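Local structure of DUF1881 domain-containing protein (5Z6E) at residues T8-Y13 with A50-W55; D30-G35 with L80-V85; F42-G47 with R65-S70. The protein is an abundant perithecial protein whose N-terminal beta gamma-crystallin domain, described here, binds calcium in isolation, though the Ig-like domain makes that site inoperative in the full protein. One frame throughout, in Å; residues are numbered along the deposited sequence.

Contact 1 of 3, residues T8-Y13 with A50-W55. With K (potassium ion), chain C.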
loop_
_atom_site.group_PDB
_atom_site.type_symbol
_atom_site.label_atom_id
_atom_site.label_comp_id
_atom_site.label_asym_id
_atom_site.label_seq_id
_atom_site.Cartn_x
_atom_site.Cartn_y
_atom_site.Cartn_z
ATOM N N THR A 8 -9.182 3.703 8.957
ATOM C CA THR A 8 -8.068 2.883 9.411
ATOM C C THR A 8 -7.637 1.865 8.370
ATOM O O THR A 8 -6.847 0.965 8.658
ATOM C CB THR A 8 -8.408 2.109 10.670
ATOM O OG1 THR A 8 -9.513 1.243 10.389
ATOM C CG2 THR A 8 -8.750 3.056 11.817
ATOM N N LYS A 9 -8.167 1.994 7.163
ATOM C CA LYS A 9 -7.903 0.985 6.157
ATOM C C LYS A 9 -7.201 1.538 4.926
ATOM O O LYS A 9 -7.159 2.757 4.711
ATOM C CB LYS A 9 -9.216 0.300 5.784
ATOM C CG LYS A 9 -9.729 -0.524 6.965
ATOM C CD LYS A 9 -11.032 -1.202 6.697
ATOM C CE LYS A 9 -11.464 -1.955 7.947
ATOM N NZ LYS A 9 -12.696 -2.721 7.676
ATOM N N VAL A 10 -6.609 0.624 4.156
ATOM C CA VAL A 10 -6.069 0.945 2.838
ATOM C C VAL A 10 -6.547 -0.142 1.886
ATOM O O VAL A 10 -6.835 -1.262 2.310
ATOM C CB VAL A 10 -4.517 1.047 2.820
ATOM C CG1 VAL A 10 -4.021 2.006 3.922
ATOM C CG2 VAL A 10 -3.859 -0.330 2.946
ATOM N N ILE A 11 -6.660 0.188 0.610
ATOM C CA ILE A 11 -7.030 -0.802 -0.395
ATOM C C ILE A 11 -5.997 -0.789 -1.519
ATOM O O ILE A 11 -5.779 0.247 -2.132
ATOM C CB ILE A 11 -8.421 -0.514 -0.984
ATOM C CG1 ILE A 11 -9.453 -0.306 0.132
ATOM C CG2 ILE A 11 -8.831 -1.636 -1.939
ATOM C CD1 ILE A 11 -10.811 0.200 -0.387
ATOM N N PHE A 12 -5.349 -1.926 -1.766
ATOM C CA PHE A 12 -4.393 -2.048 -2.859
ATOM C C PHE A 12 -5.074 -2.604 -4.098
ATOM O O PHE A 12 -5.913 -3.513 -4.001
ATOM C CB PHE A 12 -3.218 -2.946 -2.464
ATOM C CG PHE A 12 -2.154 -2.229 -1.698
ATOM C CD1 PHE A 12 -1.224 -1.438 -2.357
ATOM C CD2 PHE A 12 -2.092 -2.326 -0.322
ATOM C CE1 PHE A 12 -0.239 -0.763 -1.649
ATOM C CE2 PHE A 12 -1.117 -1.660 0.385
ATOM C CZ PHE A 12 -0.186 -0.880 -0.280
ATOM N N TYR A 13 -4.726 -2.038 -5.248
ATOM C CA TYR A 13 -5.263 -2.475 -6.533
ATOM C C TYR A 13 -4.141 -2.973 -7.440
ATOM O O TYR A 13 -2.987 -2.539 -7.336
ATOM C CB TYR A 13 -6.022 -1.335 -7.218
ATOM C CG TYR A 13 -7.130 -0.753 -6.370
ATOM C CD1 TYR A 13 -6.879 0.294 -5.497
ATOM C CD2 TYR A 13 -8.426 -1.257 -6.441
ATOM C CE1 TYR A 13 -7.899 0.835 -4.706
ATOM C CE2 TYR A 13 -9.447 -0.727 -5.661
ATOM C CZ TYR A 13 -9.174 0.318 -4.801
ATOM O OH TYR A 13 -10.173 0.849 -4.018
ATOM N N ALA A 50 -4.815 6.247 8.312
ATOM C CA ALA A 50 -3.875 5.177 7.978
ATOM C C ALA A 50 -2.681 5.709 7.193
ATOM O O ALA A 50 -2.792 6.668 6.423
ATOM C CB ALA A 50 -4.584 4.074 7.178
ATOM N N LYS A 51 -1.543 5.065 7.392
ATOM C CA LYS A 51 -0.314 5.398 6.690
ATOM C C LYS A 51 0.350 4.101 6.247
ATOM O O LYS A 51 0.352 3.118 6.997
ATOM C CB LYS A 51 0.590 6.223 7.611
ATOM C CG LYS A 51 2.044 6.304 7.242
ATOM C CD LYS A 51 2.715 7.251 8.220
ATOM C CE LYS A 51 4.203 7.397 7.956
ATOM N NZ LYS A 51 4.828 8.300 8.977
ATOM N N VAL A 52 0.878 4.079 5.026
ATOM C CA VAL A 52 1.563 2.892 4.517
ATOM C C VAL A 52 3.073 3.111 4.489
ATOM O O VAL A 52 3.548 4.078 3.905
ATOM C CB VAL A 52 1.081 2.522 3.108
ATOM C CG1 VAL A 52 1.772 1.242 2.621
ATOM C CG2 VAL A 52 -0.435 2.339 3.079
ATOM N N ILE A 53 3.812 2.211 5.128
ATOM C CA ILE A 53 5.264 2.187 5.023
ATOM C C ILE A 53 5.607 1.039 4.086
ATOM O O ILE A 53 5.211 -0.086 4.346
ATOM C CB ILE A 53 5.921 1.989 6.392
ATOM C CG1 ILE A 53 5.548 3.150 7.317
ATOM C CG2 ILE A 53 7.427 1.863 6.250
ATOM C CD1 ILE A 53 5.807 2.858 8.771
ATOM N N ALA A 54 6.319 1.316 2.998
ATOM C CA ALA A 54 6.409 0.347 1.910
ATOM C C ALA A 54 7.832 0.138 1.399
ATOM O O ALA A 54 8.617 1.082 1.327
ATOM C CB ALA A 54 5.510 0.789 0.757
ATOM N N TRP A 55 8.137 -1.097 0.994
ATOM C CA TRP A 55 9.447 -1.423 0.442
ATOM C C TRP A 55 9.365 -2.240 -0.842
ATOM O O TRP A 55 8.484 -3.101 -1.017
ATOM C CB TRP A 55 10.294 -2.227 1.432
ATOM C CG TRP A 55 10.596 -1.579 2.747
ATOM C CD1 TRP A 55 11.716 -0.862 3.078
ATOM C CD2 TRP A 55 9.798 -1.647 3.925
ATOM N NE1 TRP A 55 11.648 -0.469 4.397
ATOM C CE2 TRP A 55 10.476 -0.935 4.936
ATOM C CE3 TRP A 55 8.563 -2.229 4.222
ATOM C CZ2 TRP A 55 9.961 -0.795 6.221
ATOM C CZ3 TRP A 55 8.049 -2.084 5.506
ATOM C CH2 TRP A 55 8.751 -1.372 6.487
HETATM K K K C . -3.888 8.941 5.903
HETATM O O HOH W 1 -4.769 10.791 4.654
#

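Contact 2 of 3, residues D30-G35 with L80-V85. With CA (calcium ion), chain B.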
loop_
_atom_site.group_PDB
_atom_site.type_symbol
_atom_site.label_atom_id
_atom_site.label_comp_id
_atom_site.label_asym_id
_atom_site.label_seq_id
_atom_site.Cartn_x
_atom_site.Cartn_y
_atom_site.Cartn_z
ATOM N N ASP A 30 1.374 -5.901 9.270
ATOM C CA ASP A 30 2.636 -5.929 8.535
ATOM C C ASP A 30 2.537 -7.045 7.513
ATOM O O ASP A 30 2.243 -8.184 7.871
ATOM C CB ASP A 30 3.804 -6.156 9.480
ATOM C CG ASP A 30 3.844 -5.136 10.612
ATOM O OD1 ASP A 30 3.394 -3.980 10.404
ATOM O OD2 ASP A 30 4.324 -5.485 11.711
ATOM N N VAL A 31 2.768 -6.723 6.246
ATOM C CA VAL A 31 2.424 -7.634 5.164
ATOM C C VAL A 31 3.570 -7.901 4.209
ATOM O O VAL A 31 4.027 -6.983 3.529
ATOM C CB VAL A 31 1.248 -7.077 4.318
ATOM C CG1 VAL A 31 0.890 -8.048 3.186
ATOM C CG2 VAL A 31 0.030 -6.805 5.194
ATOM N N SER A 32 4.024 -9.149 4.143
ATOM C CA SER A 32 4.808 -9.579 3.001
ATOM C C SER A 32 3.823 -10.081 1.967
ATOM O O SER A 32 3.070 -11.026 2.208
ATOM C CB SER A 32 5.822 -10.654 3.367
ATOM O OG SER A 32 6.823 -10.095 4.201
ATOM N N VAL A 33 3.808 -9.409 0.828
ATOM C CA VAL A 33 2.837 -9.682 -0.217
ATOM C C VAL A 33 2.938 -11.144 -0.668
ATOM O O VAL A 33 4.035 -11.652 -0.850
ATOM C CB VAL A 33 3.071 -8.719 -1.403
ATOM C CG1 VAL A 33 2.111 -9.006 -2.535
ATOM C CG2 VAL A 33 2.926 -7.268 -0.916
ATOM N N PRO A 34 1.787 -11.827 -0.824
ATOM C CA PRO A 34 1.773 -13.217 -1.304
ATOM C C PRO A 34 2.549 -13.361 -2.610
ATOM O O PRO A 34 2.555 -12.422 -3.411
ATOM C CB PRO A 34 0.287 -13.501 -1.521
ATOM C CG PRO A 34 -0.424 -12.547 -0.604
ATOM C CD PRO A 34 0.429 -11.308 -0.576
ATOM N N GLY A 35 3.198 -14.504 -2.812
ATOM C CA GLY A 35 3.959 -14.745 -4.022
ATOM C C GLY A 35 3.187 -14.397 -5.278
ATOM O O GLY A 35 3.713 -13.747 -6.177
ATOM N N LEU A 80 6.310 -3.596 -5.590
ATOM C CA LEU A 80 6.000 -3.628 -4.162
ATOM C C LEU A 80 5.986 -5.048 -3.601
ATOM O O LEU A 80 5.234 -5.888 -4.083
ATOM C CB LEU A 80 4.650 -2.964 -3.905
ATOM C CG LEU A 80 4.115 -3.055 -2.480
ATOM C CD1 LEU A 80 5.102 -2.373 -1.528
ATOM C CD2 LEU A 80 2.700 -2.445 -2.399
ATOM N N SER A 81 6.802 -5.310 -2.580
ATOM C CA SER A 81 6.838 -6.638 -1.975
ATOM C C SER A 81 6.468 -6.684 -0.495
ATOM O O SER A 81 6.057 -7.726 0.008
ATOM C CB SER A 81 8.219 -7.272 -2.161
ATOM O OG SER A 81 8.460 -7.547 -3.539
ATOM N N ARG A 82 6.644 -5.581 0.213
ATOM C CA ARG A 82 6.341 -5.575 1.635
ATOM C C ARG A 82 5.854 -4.208 2.080
ATOM O O ARG A 82 6.336 -3.189 1.599
ATOM C CB ARG A 82 7.570 -5.988 2.443
ATOM C CG ARG A 82 7.345 -5.900 3.940
ATOM C CD ARG A 82 8.264 -6.798 4.691
ATOM N NE ARG A 82 8.153 -6.598 6.129
ATOM C CZ ARG A 82 7.361 -7.305 6.922
ATOM N NH1 ARG A 82 6.604 -8.266 6.415
ATOM N NH2 ARG A 82 7.326 -7.051 8.227
ATOM N N PHE A 83 4.893 -4.186 2.996
ATOM C CA PHE A 83 4.438 -2.925 3.569
ATOM C C PHE A 83 3.860 -3.137 4.967
ATOM O O PHE A 83 3.509 -4.259 5.344
ATOM C CB PHE A 83 3.394 -2.257 2.660
ATOM C CG PHE A 83 2.123 -3.066 2.480
ATOM C CD1 PHE A 83 1.047 -2.915 3.358
ATOM C CD2 PHE A 83 2.004 -3.973 1.434
ATOM C CE1 PHE A 83 -0.125 -3.663 3.190
ATOM C CE2 PHE A 83 0.844 -4.724 1.268
ATOM C CZ PHE A 83 -0.227 -4.559 2.139
ATOM N N ARG A 84 3.789 -2.051 5.727
ATOM C CA ARG A 84 3.094 -2.026 7.004
ATOM C C ARG A 84 2.028 -0.949 6.932
ATOM O O ARG A 84 2.257 0.107 6.348
ATOM C CB ARG A 84 4.055 -1.728 8.160
ATOM C CG ARG A 84 5.321 -2.561 8.181
ATOM C CD ARG A 84 6.247 -2.106 9.303
ATOM N NE ARG A 84 5.547 -2.079 10.582
ATOM C CZ ARG A 84 5.772 -1.190 11.546
ATOM N NH1 ARG A 84 6.687 -0.236 11.386
ATOM N NH2 ARG A 84 5.073 -1.253 12.676
ATOM N N VAL A 85 0.864 -1.211 7.514
ATOM C CA VAL A 85 -0.141 -0.168 7.669
ATOM C C VAL A 85 -0.099 0.287 9.127
ATOM O O VAL A 85 -0.282 -0.516 10.047
ATOM C CB VAL A 85 -1.536 -0.658 7.287
ATOM C CG1 VAL A 85 -2.511 0.526 7.215
ATOM C CG2 VAL A 85 -1.493 -1.408 5.940
HETATM CA CA CA B . 9.671 -6.372 -5.179
HETATM O O HOH W 2 1.421 -2.431 11.445
HETATM O O HOH W 3 4.885 -10.034 7.784
HETATM O O HOH W 4 10.938 -5.497 -6.941
HETATM O O HOH W 5 9.877 -8.609 -6.240
#

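Contact 3 of 3, residues F42-G47 with R65-S70. With K (potassium ion), chain C.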
loop_
_atom_site.group_PDB
_atom_site.type_symbol
_atom_site.label_atom_id
_atom_site.label_comp_id
_atom_site.label_asym_id
_atom_site.label_seq_id
_atom_site.Cartn_x
_atom_site.Cartn_y
_atom_site.Cartn_z
ATOM N N PHE A 42 -0.444 -1.717 -7.993
ATOM C CA PHE A 42 -0.041 -0.504 -8.704
ATOM C C PHE A 42 -0.758 0.773 -8.272
ATOM O O PHE A 42 -0.411 1.867 -8.725
ATOM C CB PHE A 42 -0.192 -0.727 -10.210
ATOM C CG PHE A 42 0.954 -1.501 -10.791
ATOM C CD1 PHE A 42 2.153 -0.866 -11.069
ATOM C CD2 PHE A 42 0.859 -2.875 -10.984
ATOM C CE1 PHE A 42 3.241 -1.580 -11.563
ATOM C CE2 PHE A 42 1.933 -3.593 -11.480
ATOM C CZ PHE A 42 3.132 -2.942 -11.766
ATOM N N SER A 43 -1.725 0.656 -7.375
ATOM C CA SER A 43 -2.286 1.862 -6.765
ATOM C C SER A 43 -2.879 1.499 -5.418
ATOM O O SER A 43 -3.117 0.318 -5.137
ATOM C CB SER A 43 -3.335 2.520 -7.679
ATOM O OG SER A 43 -4.442 1.662 -7.935
ATOM N N VAL A 44 -3.118 2.502 -4.581
ATOM C CA VAL A 44 -3.583 2.237 -3.227
ATOM C C VAL A 44 -4.434 3.395 -2.725
ATOM O O VAL A 44 -4.047 4.557 -2.824
ATOM C CB VAL A 44 -2.393 1.963 -2.257
ATOM C CG1 VAL A 44 -1.357 3.124 -2.260
ATOM C CG2 VAL A 44 -2.891 1.640 -0.833
ATOM N N ALA A 45 -5.626 3.073 -2.241
ATOM C CA ALA A 45 -6.481 4.066 -1.598
ATOM C C ALA A 45 -6.145 4.059 -0.127
ATOM O O ALA A 45 -6.095 2.995 0.480
ATOM C CB ALA A 45 -7.958 3.749 -1.815
ATOM N N VAL A 46 -5.915 5.229 0.450
ATOM C CA VAL A 46 -5.417 5.301 1.818
ATOM C C VAL A 46 -6.413 6.029 2.703
ATOM O O VAL A 46 -6.766 7.176 2.432
ATOM C CB VAL A 46 -4.026 5.999 1.874
ATOM C CG1 VAL A 46 -3.545 6.150 3.311
ATOM C CG2 VAL A 46 -3.002 5.220 1.044
ATOM N N GLY A 47 -6.871 5.349 3.752
ATOM C CA GLY A 47 -7.862 5.910 4.654
ATOM C C GLY A 47 -7.308 7.054 5.475
ATOM O O GLY A 47 -6.095 7.152 5.685
ATOM N N ARG A 65 8.954 3.867 0.537
ATOM C CA ARG A 65 7.916 4.900 0.428
ATOM C C ARG A 65 7.091 5.017 1.704
ATOM O O ARG A 65 6.846 4.022 2.388
ATOM C CB ARG A 65 6.972 4.608 -0.746
ATOM C CG ARG A 65 7.616 4.682 -2.123
ATOM C CD ARG A 65 8.040 6.109 -2.472
ATOM N NE ARG A 65 8.606 6.191 -3.820
ATOM C CZ ARG A 65 9.884 5.952 -4.114
ATOM N NH1 ARG A 65 10.747 5.621 -3.159
ATOM N NH2 ARG A 65 10.309 6.055 -5.370
ATOM N N GLU A 66 6.672 6.236 2.031
ATOM C CA GLU A 66 5.615 6.411 3.025
ATOM C C GLU A 66 4.439 7.090 2.338
ATOM O O GLU A 66 4.581 8.183 1.782
ATOM C CB GLU A 66 6.101 7.219 4.229
ATOM C CG GLU A 66 7.300 6.573 4.923
ATOM C CD GLU A 66 7.763 7.329 6.153
ATOM O OE1 GLU A 66 7.181 8.385 6.469
ATOM O OE2 GLU A 66 8.707 6.851 6.814
ATOM N N TRP A 67 3.291 6.421 2.341
ATOM C CA TRP A 67 2.096 6.957 1.693
ATOM C C TRP A 67 1.045 7.273 2.739
ATOM O O TRP A 67 0.550 6.360 3.424
ATOM C CB TRP A 67 1.518 5.976 0.665
ATOM C CG TRP A 67 2.466 5.609 -0.453
ATOM C CD1 TRP A 67 3.206 6.460 -1.222
ATOM C CD2 TRP A 67 2.741 4.285 -0.933
ATOM N NE1 TRP A 67 3.940 5.743 -2.148
ATOM C CE2 TRP A 67 3.669 4.410 -1.993
ATOM C CE3 TRP A 67 2.294 3.010 -0.566
ATOM C CZ2 TRP A 67 4.170 3.301 -2.692
ATOM C CZ3 TRP A 67 2.788 1.903 -1.257
ATOM C CH2 TRP A 67 3.714 2.062 -2.315
ATOM N N THR A 68 0.723 8.556 2.874
ATOM C CA THR A 68 -0.306 9.006 3.808
ATOM C C THR A 68 -1.578 9.388 3.054
ATOM O O THR A 68 -2.588 9.736 3.664
ATOM C CB THR A 68 0.159 10.220 4.633
ATOM O OG1 THR A 68 0.457 11.302 3.744
ATOM C CG2 THR A 68 1.403 9.877 5.449
ATOM N N THR A 69 -1.506 9.362 1.724
ATOM C CA THR A 69 -2.632 9.720 0.869
ATOM C C THR A 69 -2.706 8.729 -0.280
ATOM O O THR A 69 -1.722 8.055 -0.581
ATOM C CB THR A 69 -2.508 11.145 0.272
ATOM O OG1 THR A 69 -1.360 11.202 -0.580
ATOM C CG2 THR A 69 -2.406 12.219 1.367
ATOM N N SER A 70 -3.865 8.663 -0.927
ATOM C CA SER A 70 -4.091 7.707 -2.007
ATOM C C SER A 70 -3.142 7.927 -3.179
ATOM O O SER A 70 -2.864 9.061 -3.567
ATOM C CB SER A 70 -5.539 7.784 -2.474
ATOM O OG SER A 70 -6.399 7.406 -1.410
HETATM K K K C . -3.888 8.941 5.903
HETATM O O HOH W 1 -4.769 10.791 4.654
#

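Contact 1 of 3, residues T8-Y13 with A50-W55
Val10 and Val52 meet methyl to methyl, CG1 of Val10 lying 3.7 Å from CG2 of Val52. The two side chains run at a slant to one another. The same CG1 of Val10 also reaches CB of Ala50, at 3.9 Å. Val10 holds CG1 beside its own backbone N and opposite the carbonyl carbon, and this methyl makes both contacts.

Val52 uses both of its branches. Its chi1 of -178° sets CG1 opposite the backbone N, on the side of the Phe12 ring, while CG2 is left for Val10. CG1 of Val52 comes to the edge of that ring, near its plane, 4.1 Å from CZ of Phe12. The ring itself is stacked with Tyr41 and meets Phe83.

Strands 9-13 and 50-55 belong to the two different sheets of the beta gamma-crystallin sandwich. Their axes pass 7.1 Å apart at an angle of 49°. The backbones come nearest at Thr8 and Ala50, and Ala50 CB lies 3.8 Å from Lys9 O. The carbonyl O of Ala50 binds the potassium ion at 2.6 Å.

No hydrogen bond crosses between the two segments. They are held by apolar packing of Val10, Phe12, Ala50 and Val52.

Contact 2 of 3, residues D30-G35 with L80-V85
Val31 lies over one face of the Phe83 ring in a CH-pi contact, with its CB 3.8 Å from the ring centroid. The two residues form a hydrogen-bonded pair between antiparallel strands at one side of the four-stranded sheet of the beta gamma-crystallin fold. Phe83 has CG in the cramped site between backbone N and carbonyl carbon (chi1 63°), which turns the ring across to Val31. CG2 of Val33 comes to the ring edge, 3.9 Å from CE2 of Phe83.

On the other face of the sheet stand Asp30, Ser32, Arg82 and Arg84. NE of Arg84 gives a hydrogen bond and salt bridge to OD1 of Asp30, 2.9 Å long. The carboxylate is met from above its plane, and the two flat groups are 71° apart. Water 2 joins the same OD1 to Val85 O. Arg82 reaches out extended, and its NH1 donates to Ser32 OG at 2.9 Å. Its NE has a salt bridge to Glu60.

Val33 N bonds to Ser81 O beyond the last strand pair. Ser81 and Arg82 form a classic beta bulge opposite Trp55. Asn38 is hydrogen-bonded to Ser81 OG, and that same oxygen binds the calcium ion at 2.4 Å.

Contact 3 of 3, residues F42-G47 with R65-S70
The potassium site joins the two segments at one end of the domain. Gly47 O binds the ion at 2.9 Å and Thr68 O at 2.7 Å. Water 1 is a further ligand. Ala48, Ala50 and Asp88 complete the site. The ion thus ties the end of strand 43-46 to the loop that follows strand 64-67.

Val46 packs beside this site. It points toward 65-70 and spreads its methyls along the backbone there. Val46 CG1 lies 3.7 Å from Thr68 O, and Val46 CG2 lies 3.5 Å from Thr69 O. With chi1 at 177°, CG1 is opposite the backbone N and CG2 is beside it, and each methyl meets a different peptide.

The two segments come from opposite sheets of the beta gamma-crystallin sandwich. Strand 43-46 is at one side of the three-stranded sheet, and strand 64-67 is at one side of the four-stranded sheet. After Trp67 the chain crosses over, and Ser70 arrives alongside strand 43-46.

The hydroxyl of Ser70 does the polar work. Val46 N donates to Ser70 OG at 2.9 Å, and the bond is nearly straight at 166°. This side-chain oxygen takes the backbone N-H of Val46, a buried residue. The Ser70 torsion, chi1 -63°, turns the hydroxyl to Val46 N. Ser70 CA makes a CA-H...O contact with Val44 O at 3.3 Å. Val44 is also hydrogen-bonded through its backbone to Gln71, the next residue after Ser70.

Deeper between the sheets, CG1 of Val44 approaches the Trp67 indole obliquely, 4.0 Å from CE3. Arg65 CB lies over one face of that indole, toward its rim. Trp67 also packs on Val52 and Ala54, and Val44 on Val10 and Phe12.

From the N terminus, strand 9-13 comes first, and contact 1 closes the chain between it and strand 50-55. Contact 2 starts inside that span, at 30-35, and ends beyond it, at 80-85; the two cross. Contact 3 also crosses contact 1, but both of its segments fall between those of contact 2. Contact 2 pairs neighbouring strands within the four-stranded sheet. Contacts 1 and 3 join that sheet to the three-stranded one. Strand 50-55 lies between 82-87 and 64-67, and so links all three. Potassium and water 1 are shared by contacts 1 and 3, while calcium is bound by Ser81 of contact 2.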